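Local atomic coordinates of tyrocidine synthase 2 (Brevibacillus parabrevis, PDB entry 6TA8), a protein that belongs to the condensation-domain family of nonribosomal peptide synthetases and has a two-lobed fold of mixed beta sheets and packed helices. Residues A[61-67]-A[154-158]; A[69-73]-A[109-113]; A[85-90]-A[162-167]; A[200-204]-A[320-324]. All coordinates share one frame; numbering follows the deposited sequence.

Interaction 1. Residues A[61-67]-A[154-158]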
loop_
_atom_site.group_PDB
_atom_site.type_symbol
_atom_site.label_atom_id
_atom_site.label_comp_id
_atom_site.label_asym_id
_atom_site.label_seq_id
_atom_site.Cartn_x
_atom_site.Cartn_y
_atom_site.Cartn_z
ATOM N N LEU A 61 10.883 2.985 14.070
ATOM C CA LEU A 61 10.323 3.178 15.399
ATOM C C LEU A 61 11.352 3.823 16.322
ATOM O O LEU A 61 12.546 3.883 16.025
ATOM C CB LEU A 61 9.843 1.845 15.977
ATOM C CG LEU A 61 8.924 1.025 15.069
ATOM C CD1 LEU A 61 8.556 -0.296 15.724
ATOM C CD2 LEU A 61 7.676 1.819 14.714
ATOM N N PHE A 62 10.865 4.309 17.463
ATOM C CA PHE A 62 11.700 5.010 18.425
ATOM C C PHE A 62 11.235 4.680 19.835
ATOM O O PHE A 62 10.050 4.430 20.073
ATOM C CB PHE A 62 11.663 6.529 18.190
ATOM C CG PHE A 62 12.391 7.329 19.236
ATOM C CD1 PHE A 62 13.746 7.145 19.452
ATOM C CD2 PHE A 62 11.718 8.269 19.997
ATOM C CE1 PHE A 62 14.415 7.880 20.412
ATOM C CE2 PHE A 62 12.381 9.009 20.957
ATOM C CZ PHE A 62 13.730 8.813 21.166
ATOM N N ARG A 63 12.185 4.670 20.766
ATOM C CA ARG A 63 11.887 4.476 22.181
ATOM C C ARG A 63 12.906 5.267 22.984
ATOM O O ARG A 63 14.108 4.994 22.896
ATOM C CB ARG A 63 11.922 2.993 22.559
ATOM C CG ARG A 63 11.195 2.666 23.852
ATOM C CD ARG A 63 11.229 1.177 24.150
ATOM N NE ARG A 63 10.818 0.881 25.519
ATOM C CZ ARG A 63 9.594 0.500 25.867
ATOM N NH1 ARG A 63 8.652 0.368 24.944
ATOM N NH2 ARG A 63 9.311 0.252 27.139
ATOM N N GLU A 64 12.426 6.244 23.759
ATOM C CA GLU A 64 13.332 7.151 24.459
ATOM C C GLU A 64 14.211 6.407 25.457
ATOM O O GLU A 64 15.412 6.683 25.563
ATOM C CB GLU A 64 12.537 8.256 25.158
ATOM C CG GLU A 64 11.322 7.769 25.933
ATOM C CD GLU A 64 10.065 7.726 25.085
ATOM O OE1 GLU A 64 9.303 8.716 25.095
ATOM O OE2 GLU A 64 9.840 6.701 24.407
ATOM N N ASP A 65 13.637 5.459 26.196
ATOM C CA ASP A 65 14.419 4.653 27.126
ATOM C C ASP A 65 15.190 3.538 26.433
ATOM O O ASP A 65 15.911 2.794 27.108
ATOM C CB ASP A 65 13.514 4.062 28.212
ATOM C CG ASP A 65 12.287 3.380 27.643
ATOM O OD1 ASP A 65 11.663 3.949 26.724
ATOM O OD2 ASP A 65 11.946 2.276 28.117
ATOM N N GLY A 66 15.054 3.403 25.119
ATOM C CA GLY A 66 15.828 2.446 24.358
ATOM C C GLY A 66 15.192 1.067 24.309
ATOM O O GLY A 66 14.346 0.703 25.123
ATOM N N PHE A 67 15.619 0.293 23.317
ATOM C CA PHE A 67 15.213 -1.094 23.157
ATOM C C PHE A 67 16.287 -2.025 23.706
ATOM O O PHE A 67 17.463 -1.667 23.805
ATOM C CB PHE A 67 14.955 -1.427 21.683
ATOM C CG PHE A 67 13.784 -0.702 21.084
ATOM C CD1 PHE A 67 12.488 -1.109 21.352
ATOM C CD2 PHE A 67 13.982 0.374 20.234
ATOM C CE1 PHE A 67 11.409 -0.448 20.795
ATOM C CE2 PHE A 67 12.908 1.038 19.673
ATOM C CZ PHE A 67 11.620 0.627 19.954
ATOM N N ASP A 154 20.179 9.867 22.319
ATOM C CA ASP A 154 18.835 10.359 22.597
ATOM C C ASP A 154 17.774 9.280 22.390
ATOM O O ASP A 154 16.645 9.581 21.998
ATOM C CB ASP A 154 18.526 11.580 21.732
ATOM C CG ASP A 154 18.761 11.325 20.256
ATOM O OD1 ASP A 154 19.387 10.298 19.916
ATOM O OD2 ASP A 154 18.319 12.154 19.432
ATOM N N GLY A 155 18.121 8.027 22.649
ATOM C CA GLY A 155 17.203 6.914 22.516
ATOM C C GLY A 155 17.705 5.893 21.517
ATOM O O GLY A 155 18.854 5.926 21.068
ATOM N N ASP A 156 16.816 4.966 21.165
ATOM C CA ASP A 156 17.115 3.892 20.229
ATOM C C ASP A 156 16.125 3.936 19.073
ATOM O O ASP A 156 14.914 4.053 19.293
ATOM C CB ASP A 156 17.058 2.524 20.916
ATOM C CG ASP A 156 18.219 2.300 21.866
ATOM O OD1 ASP A 156 19.099 3.181 21.955
ATOM O OD2 ASP A 156 18.250 1.239 22.526
ATOM N N HIS A 157 16.641 3.843 17.851
ATOM C CA HIS A 157 15.820 3.794 16.649
ATOM C C HIS A 157 15.791 2.366 16.121
ATOM O O HIS A 157 16.832 1.707 16.043
ATOM C CB HIS A 157 16.360 4.743 15.577
ATOM C CG HIS A 157 16.419 6.174 16.011
ATOM N ND1 HIS A 157 15.347 7.032 15.893
ATOM C CD2 HIS A 157 17.422 6.901 16.558
ATOM C CE1 HIS A 157 15.686 8.224 16.350
ATOM N NE2 HIS A 157 16.940 8.172 16.759
ATOM N N LEU A 158 14.600 1.891 15.761
ATOM C CA LEU A 158 14.406 0.526 15.284
ATOM C C LEU A 158 13.811 0.574 13.883
ATOM O O LEU A 158 12.678 1.034 13.700
ATOM C CB LEU A 158 13.509 -0.266 16.233
ATOM C CG LEU A 158 13.416 -1.768 15.955
ATOM C CD1 LEU A 158 14.762 -2.440 16.183
ATOM C CD2 LEU A 158 12.337 -2.412 16.812
#

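Interaction 2. Residues A[69-73]-A[109-113]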
loop_
_atom_site.group_PDB
_atom_site.type_symbol
_atom_site.label_atom_id
_atom_site.label_comp_id
_atom_site.label_asym_id
_atom_site.label_seq_id
_atom_site.Cartn_x
_atom_site.Cartn_y
_atom_site.Cartn_z
ATOM N N GLU A 69 17.970 -5.502 22.672
ATOM C CA GLU A 69 18.058 -6.326 21.471
ATOM C C GLU A 69 17.644 -7.765 21.752
ATOM O O GLU A 69 17.040 -8.421 20.896
ATOM C CB GLU A 69 19.474 -6.270 20.894
ATOM C CG GLU A 69 20.570 -6.722 21.846
ATOM C CD GLU A 69 21.904 -6.908 21.151
ATOM O OE1 GLU A 69 21.944 -6.819 19.905
ATOM O OE2 GLU A 69 22.915 -7.144 21.847
ATOM N N GLY A 70 17.953 -8.271 22.949
ATOM C CA GLY A 70 17.531 -9.615 23.305
ATOM C C GLY A 70 16.024 -9.771 23.338
ATOM O O GLY A 70 15.503 -10.861 23.085
ATOM N N LEU A 71 15.309 -8.689 23.642
ATOM C CA LEU A 71 13.851 -8.677 23.614
ATOM C C LEU A 71 13.295 -8.412 22.223
ATOM O O LEU A 71 12.251 -8.971 21.864
ATOM C CB LEU A 71 13.319 -7.621 24.581
ATOM C CG LEU A 71 13.083 -8.050 26.026
ATOM C CD1 LEU A 71 14.394 -8.347 26.739
ATOM C CD2 LEU A 71 12.323 -6.967 26.748
ATOM N N VAL A 72 13.963 -7.564 21.438
ATOM C CA VAL A 72 13.544 -7.332 20.058
ATOM C C VAL A 72 13.680 -8.611 19.245
ATOM O O VAL A 72 12.802 -8.952 18.441
ATOM C CB VAL A 72 14.357 -6.177 19.441
ATOM C CG1 VAL A 72 14.033 -6.010 17.962
ATOM C CG2 VAL A 72 14.099 -4.883 20.197
ATOM N N ARG A 73 14.777 -9.344 19.443
ATOM C CA ARG A 73 14.953 -10.613 18.746
ATOM C C ARG A 73 13.915 -11.633 19.191
ATOM O O ARG A 73 13.335 -12.341 18.358
ATOM C CB ARG A 73 16.367 -11.151 18.974
ATOM C CG ARG A 73 17.464 -10.285 18.377
ATOM C CD ARG A 73 18.842 -10.798 18.763
ATOM N NE ARG A 73 19.147 -12.072 18.119
ATOM C CZ ARG A 73 19.823 -12.188 16.982
ATOM N NH1 ARG A 73 20.268 -11.104 16.360
ATOM N NH2 ARG A 73 20.055 -13.387 16.465
ATOM N N PHE A 109 14.678 -13.879 10.470
ATOM C CA PHE A 109 14.867 -12.469 10.150
ATOM C C PHE A 109 16.347 -12.134 10.257
ATOM O O PHE A 109 17.114 -12.830 10.929
ATOM C CB PHE A 109 14.040 -11.559 11.068
ATOM C CG PHE A 109 14.403 -11.666 12.524
ATOM C CD1 PHE A 109 13.946 -12.726 13.291
ATOM C CD2 PHE A 109 15.190 -10.700 13.128
ATOM C CE1 PHE A 109 14.276 -12.826 14.628
ATOM C CE2 PHE A 109 15.523 -10.794 14.466
ATOM C CZ PHE A 109 15.064 -11.858 15.217
ATOM N N ARG A 110 16.737 -11.057 9.580
ATOM C CA ARG A 110 18.105 -10.558 9.606
ATOM C C ARG A 110 18.181 -9.352 10.534
ATOM O O ARG A 110 17.412 -8.397 10.381
ATOM C CB ARG A 110 18.576 -10.182 8.201
ATOM C CG ARG A 110 20.077 -9.980 8.084
ATOM C CD ARG A 110 20.506 -9.875 6.631
ATOM N NE ARG A 110 21.951 -9.721 6.495
ATOM C CZ ARG A 110 22.794 -10.728 6.296
ATOM N NH1 ARG A 110 22.338 -11.970 6.208
ATOM N NH2 ARG A 110 24.096 -10.494 6.185
ATOM N N PHE A 111 19.108 -9.399 11.487
ATOM C CA PHE A 111 19.220 -8.390 12.530
ATOM C C PHE A 111 20.472 -7.545 12.331
ATOM O O PHE A 111 21.517 -8.052 11.911
ATOM C CB PHE A 111 19.250 -9.040 13.915
ATOM C CG PHE A 111 19.060 -8.068 15.044
ATOM C CD1 PHE A 111 17.794 -7.620 15.383
ATOM C CD2 PHE A 111 20.146 -7.604 15.768
ATOM C CE1 PHE A 111 17.615 -6.726 16.422
ATOM C CE2 PHE A 111 19.974 -6.711 16.807
ATOM C CZ PHE A 111 18.706 -6.270 17.135
ATOM N N TYR A 112 20.355 -6.254 12.637
ATOM C CA TYR A 112 21.461 -5.309 12.563
ATOM C C TYR A 112 21.511 -4.520 13.861
ATOM O O TYR A 112 20.479 -4.031 14.331
ATOM C CB TYR A 112 21.307 -4.352 11.374
ATOM C CG TYR A 112 21.360 -5.012 10.013
ATOM C CD1 TYR A 112 20.262 -5.700 9.509
ATOM C CD2 TYR A 112 22.500 -4.934 9.227
ATOM C CE1 TYR A 112 20.304 -6.300 8.265
ATOM C CE2 TYR A 112 22.551 -5.531 7.979
ATOM C CZ TYR A 112 21.450 -6.211 7.504
ATOM O OH TYR A 112 21.494 -6.807 6.264
ATOM N N SER A 113 22.705 -4.393 14.436
ATOM C CA SER A 113 22.895 -3.697 15.704
ATOM C C SER A 113 24.011 -2.676 15.547
ATOM O O SER A 113 25.143 -3.039 15.209
ATOM C CB SER A 113 23.221 -4.680 16.831
ATOM O OG SER A 113 23.318 -4.012 18.076
#

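Interaction 3. Residues A[85-90]-A[162-167]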
loop_
_atom_site.group_PDB
_atom_site.type_symbol
_atom_site.label_atom_id
_atom_site.label_comp_id
_atom_site.label_asym_id
_atom_site.label_seq_id
_atom_site.Cartn_x
_atom_site.Cartn_y
_atom_site.Cartn_z
ATOM N N ALA A 85 3.507 -15.957 6.465
ATOM C CA ALA A 85 3.838 -15.323 5.193
ATOM C C ALA A 85 5.196 -14.631 5.219
ATOM O O ALA A 85 5.793 -14.434 4.156
ATOM C CB ALA A 85 2.755 -14.317 4.804
ATOM N N LEU A 86 5.694 -14.260 6.398
ATOM C CA LEU A 86 6.988 -13.597 6.502
ATOM C C LEU A 86 8.161 -14.550 6.306
ATOM O O LEU A 86 9.306 -14.089 6.241
ATOM C CB LEU A 86 7.112 -12.895 7.858
ATOM C CG LEU A 86 6.072 -11.808 8.142
ATOM C CD1 LEU A 86 6.266 -11.213 9.530
ATOM C CD2 LEU A 86 6.121 -10.720 7.077
ATOM N N ARG A 87 7.909 -15.856 6.210
ATOM C CA ARG A 87 8.944 -16.848 5.940
ATOM C C ARG A 87 8.984 -17.253 4.471
ATOM O O ARG A 87 9.423 -18.360 4.144
ATOM C CB ARG A 87 8.740 -18.082 6.817
ATOM C CG ARG A 87 8.703 -17.795 8.305
ATOM C CD ARG A 87 8.762 -19.080 9.112
ATOM N NE ARG A 87 7.772 -20.047 8.650
ATOM C CZ ARG A 87 6.536 -20.138 9.130
ATOM N NH1 ARG A 87 6.135 -19.321 10.095
ATOM N NH2 ARG A 87 5.700 -21.046 8.648
ATOM N N MET A 88 8.538 -16.375 3.579
ATOM C CA MET A 88 8.399 -16.706 2.170
ATOM C C MET A 88 9.704 -16.476 1.415
ATOM O O MET A 88 10.480 -15.570 1.732
ATOM C CB MET A 88 7.286 -15.876 1.531
ATOM C CG MET A 88 6.692 -16.479 0.270
ATOM S SD MET A 88 5.352 -17.636 0.616
ATOM C CE MET A 88 4.343 -16.650 1.714
ATOM N N VAL A 89 9.933 -17.316 0.403
ATOM C CA VAL A 89 11.035 -17.156 -0.536
ATOM C C VAL A 89 10.495 -17.391 -1.941
ATOM O O VAL A 89 9.470 -18.048 -2.135
ATOM C CB VAL A 89 12.213 -18.113 -0.244
ATOM C CG1 VAL A 89 12.929 -17.702 1.035
ATOM C CG2 VAL A 89 11.721 -19.550 -0.155
ATOM N N TYR A 90 11.201 -16.843 -2.928
ATOM C CA TYR A 90 10.759 -16.874 -4.317
ATOM C C TYR A 90 11.876 -17.436 -5.184
ATOM O O TYR A 90 12.981 -16.887 -5.205
ATOM C CB TYR A 90 10.358 -15.475 -4.797
ATOM C CG TYR A 90 9.152 -14.909 -4.083
ATOM C CD1 TYR A 90 9.267 -14.350 -2.815
ATOM C CD2 TYR A 90 7.896 -14.934 -4.674
ATOM C CE1 TYR A 90 8.166 -13.836 -2.159
ATOM C CE2 TYR A 90 6.790 -14.419 -4.025
ATOM C CZ TYR A 90 6.929 -13.875 -2.768
ATOM O OH TYR A 90 5.829 -13.363 -2.119
ATOM N N ILE A 162 10.646 -4.719 5.205
ATOM C CA ILE A 162 10.123 -5.979 4.691
ATOM C C ILE A 162 9.798 -5.805 3.216
ATOM O O ILE A 162 9.224 -4.786 2.815
ATOM C CB ILE A 162 8.870 -6.440 5.467
ATOM C CG1 ILE A 162 9.129 -6.422 6.974
ATOM C CG2 ILE A 162 8.447 -7.828 5.022
ATOM C CD1 ILE A 162 7.925 -6.807 7.796
ATOM N N HIS A 163 10.165 -6.800 2.411
ATOM C CA HIS A 163 9.839 -6.773 0.991
ATOM C C HIS A 163 8.329 -6.706 0.798
ATOM O O HIS A 163 7.565 -7.366 1.506
ATOM C CB HIS A 163 10.409 -8.008 0.294
ATOM C CG HIS A 163 10.534 -7.860 -1.190
ATOM N ND1 HIS A 163 9.494 -8.122 -2.056
ATOM C CD2 HIS A 163 11.580 -7.476 -1.962
ATOM C CE1 HIS A 163 9.893 -7.906 -3.297
ATOM N NE2 HIS A 163 11.154 -7.514 -3.269
ATOM N N HIS A 164 7.902 -5.901 -0.176
ATOM C CA HIS A 164 6.484 -5.633 -0.389
ATOM C C HIS A 164 5.694 -6.865 -0.813
ATOM O O HIS A 164 4.461 -6.803 -0.848
ATOM C CB HIS A 164 6.318 -4.531 -1.436
ATOM C CG HIS A 164 5.036 -3.768 -1.317
ATOM N ND1 HIS A 164 3.964 -4.222 -0.576
ATOM C CD2 HIS A 164 4.653 -2.582 -1.844
ATOM C CE1 HIS A 164 2.979 -3.346 -0.651
ATOM N NE2 HIS A 164 3.370 -2.342 -1.414
ATOM N N LEU A 165 6.362 -7.975 -1.129
ATOM C CA LEU A 165 5.667 -9.154 -1.626
ATOM C C LEU A 165 4.895 -9.900 -0.544
ATOM O O LEU A 165 4.148 -10.826 -0.879
ATOM C CB LEU A 165 6.664 -10.107 -2.288
ATOM C CG LEU A 165 6.906 -9.920 -3.786
ATOM C CD1 LEU A 165 8.025 -10.835 -4.259
ATOM C CD2 LEU A 165 5.628 -10.181 -4.571
ATOM N N VAL A 166 5.046 -9.530 0.728
ATOM C CA VAL A 166 4.443 -10.293 1.817
ATOM C C VAL A 166 3.792 -9.375 2.845
ATOM O O VAL A 166 3.385 -9.830 3.920
ATOM C CB VAL A 166 5.487 -11.201 2.496
ATOM C CG1 VAL A 166 5.876 -12.355 1.584
ATOM C CG2 VAL A 166 6.713 -10.393 2.896
ATOM N N VAL A 167 3.686 -8.081 2.535
ATOM C CA VAL A 167 3.120 -7.105 3.460
ATOM C C VAL A 167 2.355 -6.049 2.678
ATOM O O VAL A 167 2.628 -5.792 1.503
ATOM C CB VAL A 167 4.200 -6.417 4.333
ATOM C CG1 VAL A 167 4.657 -7.331 5.461
ATOM C CG2 VAL A 167 5.373 -5.976 3.475
#

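Interaction 4. Residues A[200-204]-A[320-324]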
loop_
_atom_site.group_PDB
_atom_site.type_symbol
_atom_site.label_atom_id
_atom_site.label_comp_id
_atom_site.label_asym_id
_atom_site.label_seq_id
_atom_site.Cartn_x
_atom_site.Cartn_y
_atom_site.Cartn_z
ATOM N N SER A 200 -4.457 -18.615 6.794
ATOM C CA SER A 200 -3.114 -18.422 6.273
ATOM C C SER A 200 -3.162 -17.840 4.863
ATOM O O SER A 200 -4.167 -17.937 4.152
ATOM C CB SER A 200 -2.349 -19.745 6.263
ATOM O OG SER A 200 -2.877 -20.631 5.290
ATOM N N PHE A 201 -2.049 -17.218 4.465
ATOM C CA PHE A 201 -1.934 -16.705 3.106
ATOM C C PHE A 201 -1.939 -17.825 2.075
ATOM O O PHE A 201 -2.302 -17.586 0.918
ATOM C CB PHE A 201 -0.664 -15.865 2.962
ATOM C CG PHE A 201 -0.584 -15.107 1.668
ATOM C CD1 PHE A 201 -1.273 -13.916 1.504
ATOM C CD2 PHE A 201 0.177 -15.587 0.615
ATOM C CE1 PHE A 201 -1.203 -13.218 0.313
ATOM C CE2 PHE A 201 0.250 -14.893 -0.577
ATOM C CZ PHE A 201 -0.441 -13.707 -0.727
ATOM N N LYS A 202 -1.541 -19.037 2.467
ATOM C CA LYS A 202 -1.641 -20.178 1.565
ATOM C C LYS A 202 -3.096 -20.567 1.332
ATOM O O LYS A 202 -3.477 -20.927 0.212
ATOM C CB LYS A 202 -0.849 -21.360 2.126
ATOM C CG LYS A 202 -0.908 -22.615 1.272
ATOM C CD LYS A 202 -0.298 -23.805 1.996
ATOM C CE LYS A 202 -0.411 -25.075 1.168
ATOM N NZ LYS A 202 0.054 -26.271 1.924
ATOM N N ASP A 203 -3.925 -20.495 2.377
ATOM C CA ASP A 203 -5.342 -20.807 2.223
ATOM C C ASP A 203 -6.072 -19.733 1.427
ATOM O O ASP A 203 -6.999 -20.045 0.671
ATOM C CB ASP A 203 -5.997 -20.981 3.593
ATOM C CG ASP A 203 -5.524 -22.228 4.313
ATOM O OD1 ASP A 203 -5.137 -23.201 3.630
ATOM O OD2 ASP A 203 -5.543 -22.235 5.562
ATOM N N TRP A 204 -5.674 -18.469 1.585
ATOM C CA TRP A 204 -6.311 -17.390 0.837
ATOM C C TRP A 204 -6.044 -17.525 -0.658
ATOM O O TRP A 204 -6.966 -17.426 -1.475
ATOM C CB TRP A 204 -5.825 -16.035 1.355
ATOM C CG TRP A 204 -6.237 -14.874 0.501
ATOM C CD1 TRP A 204 -5.541 -14.333 -0.542
ATOM C CD2 TRP A 204 -7.440 -14.106 0.620
ATOM N NE1 TRP A 204 -6.238 -13.280 -1.081
ATOM C CE2 TRP A 204 -7.408 -13.119 -0.385
ATOM C CE3 TRP A 204 -8.543 -14.159 1.478
ATOM C CZ2 TRP A 204 -8.434 -12.193 -0.556
ATOM C CZ3 TRP A 204 -9.561 -13.238 1.307
ATOM C CH2 TRP A 204 -9.499 -12.269 0.298
ATOM N N ILE A 320 -1.241 -11.559 7.633
ATOM C CA ILE A 320 -0.259 -10.649 7.058
ATOM C C ILE A 320 0.071 -11.123 5.649
ATOM O O ILE A 320 0.315 -12.316 5.427
ATOM C CB ILE A 320 1.004 -10.573 7.934
ATOM C CG1 ILE A 320 0.708 -9.779 9.208
ATOM C CG2 ILE A 320 2.166 -9.953 7.168
ATOM C CD1 ILE A 320 1.914 -9.557 10.083
ATOM N N GLY A 321 0.062 -10.197 4.699
ATOM C CA GLY A 321 0.329 -10.540 3.316
ATOM C C GLY A 321 0.126 -9.328 2.439
ATOM O O GLY A 321 -0.207 -8.238 2.913
ATOM N N TRP A 322 0.340 -9.532 1.141
ATOM C CA TRP A 322 0.124 -8.491 0.136
ATOM C C TRP A 322 -1.237 -8.749 -0.505
ATOM O O TRP A 322 -1.356 -9.484 -1.486
ATOM C CB TRP A 322 1.247 -8.476 -0.896
ATOM C CG TRP A 322 1.303 -7.203 -1.691
ATOM C CD1 TRP A 322 0.600 -6.058 -1.452
ATOM C CD2 TRP A 322 2.102 -6.947 -2.854
ATOM N NE1 TRP A 322 0.912 -5.105 -2.392
ATOM C CE2 TRP A 322 1.833 -5.627 -3.263
ATOM C CE3 TRP A 322 3.020 -7.706 -3.586
ATOM C CZ2 TRP A 322 2.448 -5.048 -4.371
ATOM C CZ3 TRP A 322 3.630 -7.129 -4.687
ATOM C CH2 TRP A 322 3.341 -5.815 -5.068
ATOM N N PHE A 323 -2.272 -8.131 0.062
ATOM C CA PHE A 323 -3.646 -8.315 -0.383
ATOM C C PHE A 323 -4.126 -7.194 -1.296
ATOM O O PHE A 323 -5.317 -7.140 -1.614
ATOM C CB PHE A 323 -4.581 -8.427 0.825
ATOM C CG PHE A 323 -4.450 -9.718 1.582
ATOM C CD1 PHE A 323 -3.338 -9.969 2.370
ATOM C CD2 PHE A 323 -5.448 -10.675 1.517
ATOM C CE1 PHE A 323 -3.221 -11.156 3.071
ATOM C CE2 PHE A 323 -5.338 -11.861 2.216
ATOM C CZ PHE A 323 -4.223 -12.103 2.992
ATOM N N THR A 324 -3.228 -6.306 -1.723
ATOM C CA THR A 324 -3.626 -5.116 -2.467
ATOM C C THR A 324 -4.376 -5.484 -3.742
ATOM O O THR A 324 -3.927 -6.328 -4.522
ATOM C CB THR A 324 -2.394 -4.274 -2.802
ATOM O OG1 THR A 324 -1.884 -3.675 -1.605
ATOM C CG2 THR A 324 -2.741 -3.179 -3.802
#

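Interaction 1. Residues A[61-67]-A[154-158]
F62 and H157 are neighbours on one face of the five-stranded mixed sheet of this condensation-family domain, where strand 56-63 runs antiparallel to strand 155-163. Their ring planes are only 29° apart, but the rings are slid along each other, with centroids separated by 5.2 Å, so they overlap little: F62 CD1 stands over the rim of one imidazole face. S403 OG is hydrogen-bonded to H157 ND1, which would restrain the rotation of that imidazole. With CG anti to its backbone N (chi1 174°), the F62 ring reaches along the partner strand toward its start, where CZ lies 3.1 Å from the carbonyl O of D154, close to the ring plane. The ring passes close by G155, whose lack of a side chain lets CE1 of F62 come to 3.6 Å from its CA.

The other face of the sheet carries L61, D156 and L158. Here the side chain of F67, arriving after the turn, crosses that of L158 at about a right angle, its CE2 3.7 Å from L158 CB, and L158 CD2 lies over one face of the ring. F179 of helix 169-187 also packs on L158.

Paired backbone bonds join L61 with L158, the shorter being L61 N to L158 O at 2.7 Å, and R63 with D156. The carbonyl O of R63 is gripped from opposite faces of its plane, by D156 N and by G66 N, the latter closing a type I turn. Beyond that turn, OD2 of D156 receives F67 N at 2.9 Å, on its anti side and 32° out of the carboxylate plane.

Interaction 2. Residues A[69-73]-A[109-113]
The helical segment bearing E69, V72 and R73 runs almost antiparallel to the strand bearing F111 and S113, with axes 10.7 Å apart and at 164°. Between them lies the ring of F111, which meets three residues of the helix. Over one face comes R73, whose CG is 4.1 Å from the ring centroid and 15° off the normal, a CH-pi contact. The arginine chain then bends at its third torsion and turns back along the phenylalanine, so that NH1 of R73 approaches CB of F111 to 3.4 Å; the guanidinium stands steeply to the ring, with planes 73° apart.

V72 meets the ring at its edge, CG1 lying 4.0 Å from F111 CE1. This is helix-on-sheet packing: helix 69-82 lies against strand 110-115, an outermost strand of the five-stranded mixed sheet, bonded through its backbone to strand 145-152. Helix 169-187 meets V72 as well, through Y183.

At the E69-S113 end, where both residues are exposed, E69 CB approaches F111 CZ to 3.8 Å. Its CG sits between the backbone N and the carbonyl carbon, and the extended chain carries OE1 of E69 past the ring to 3.6 Å from S113 OG. No hydrogen bond joins residues 69-73 to 109-113. Toward the other end, the buried ring of F109 brings CZ to 3.6 Å from the carbonyl O of R73.

Interaction 3. Residues A[85-90]-A[162-167]
Y90 and L165 form the tight end of a buried contact between the chain running from a 3-10 segment into strand 88-91 and the turn that follows strand 155-163. That turn carries the HHxxxDG signature of the condensation-domain family, beginning at H163. L165 CD1 is set over one face of the Y90 ring, 3.6 Å from its centroid and 15° off the normal, a close CH-pi contact. The phenol end reaches on past the leucine stem, with Y90 OH 3.4 Å from L165 CB. The carbonyl O of L165 accepts a hydrogen bond from Q41 NE2 of helix 39-46.

V166 continues the close packing. Its CG1, held anti to the carbonyl carbon (chi1 -71°), wedges between the two elements of the facing segment: it lies 3.3 Å from the carbonyl O of A85 in the 3-10 segment and 3.8 Å from CB of M88 in the strand.

Packing is looser at L86. Its side chain crosses that of V167 at about a right angle and touches with CD2, 4.0 Å from V167 CG1, while I162 and the second methyl of V166 stand slightly farther off. All of this is buried; the more open side belongs to H164, which is partly exposed and takes no part in the contact, its ring stacking on W322. Bonds inside the turn help orient its two histidine rings, and H163 NE2 also bonds R52 O. L165 N donates to H163 ND1 at 3.3 Å, tilted from the imidazole plane, and H164 ND1 donates to V167 O at 2.9 Å, with that oxygen in the ring plane.

Interaction 4. Residues A[200-204]-A[320-324]
An aromatic cluster at the N-terminal end of helix 201-212 joins that helix to the loop leading into strand 325-332: F201 and W204, three residues apart on the helix, both meet F323. The two ring pairs differ in which partner offers its face. F201 turns its edge to the face of F323 in an offset edge-to-face pair, with planes at 83° and centroids 5.5 Å apart; the closest atoms are F201 CD1 and F323 CE1, at 3.7 Å. F323 in turn points its own edge at W204. Its CE2 stands 3.4 Å above the indole plane, over the centre, and its ring is 57° from the plane of the five-membered ring.

F201 and W204 each hold CG anti to the backbone N, which sends both rings to the loop side of the helix. G321 lies beside F201, with 4.2 Å between G321 CA and F201 CD1, and has no side chain to press on that ring. R307 makes a cation-pi contact with F323, and D168, the aspartate of the family's HHxxxDG signature, accepts from F323 N, so the loop is tied to that motif as well as to the helix.

S200 is the N-cap of the helix: its carbonyl O takes the first helical bond, from W204 N at 3.0 Å, while the capping bond itself runs from D203 N to S200 OG, at 3.1 Å.

Interactions 1 and 2 lie toward the periphery and serve the same five-stranded sheet, the first joining two of its strands, the second laying a helix on an outermost strand. They touch where V72 packs on F67 and L158. In interactions 3 and 4 all touching residues are buried; their centres are 10 Å apart, and they adjoin through W322 and I320, which pack on the turn after strand 155-163 and, for I320, on A85. That strand also links interactions 1 and 3, whose centres are 26 Å apart. Chemistry follows place: backbone hydrogen bonds dominate interaction 1, aliphatic stems against phenylalanine rings interaction 2, methyl groups, one of them over a tyrosine ring, interaction 3, and edge-to-face aromatics interaction 4.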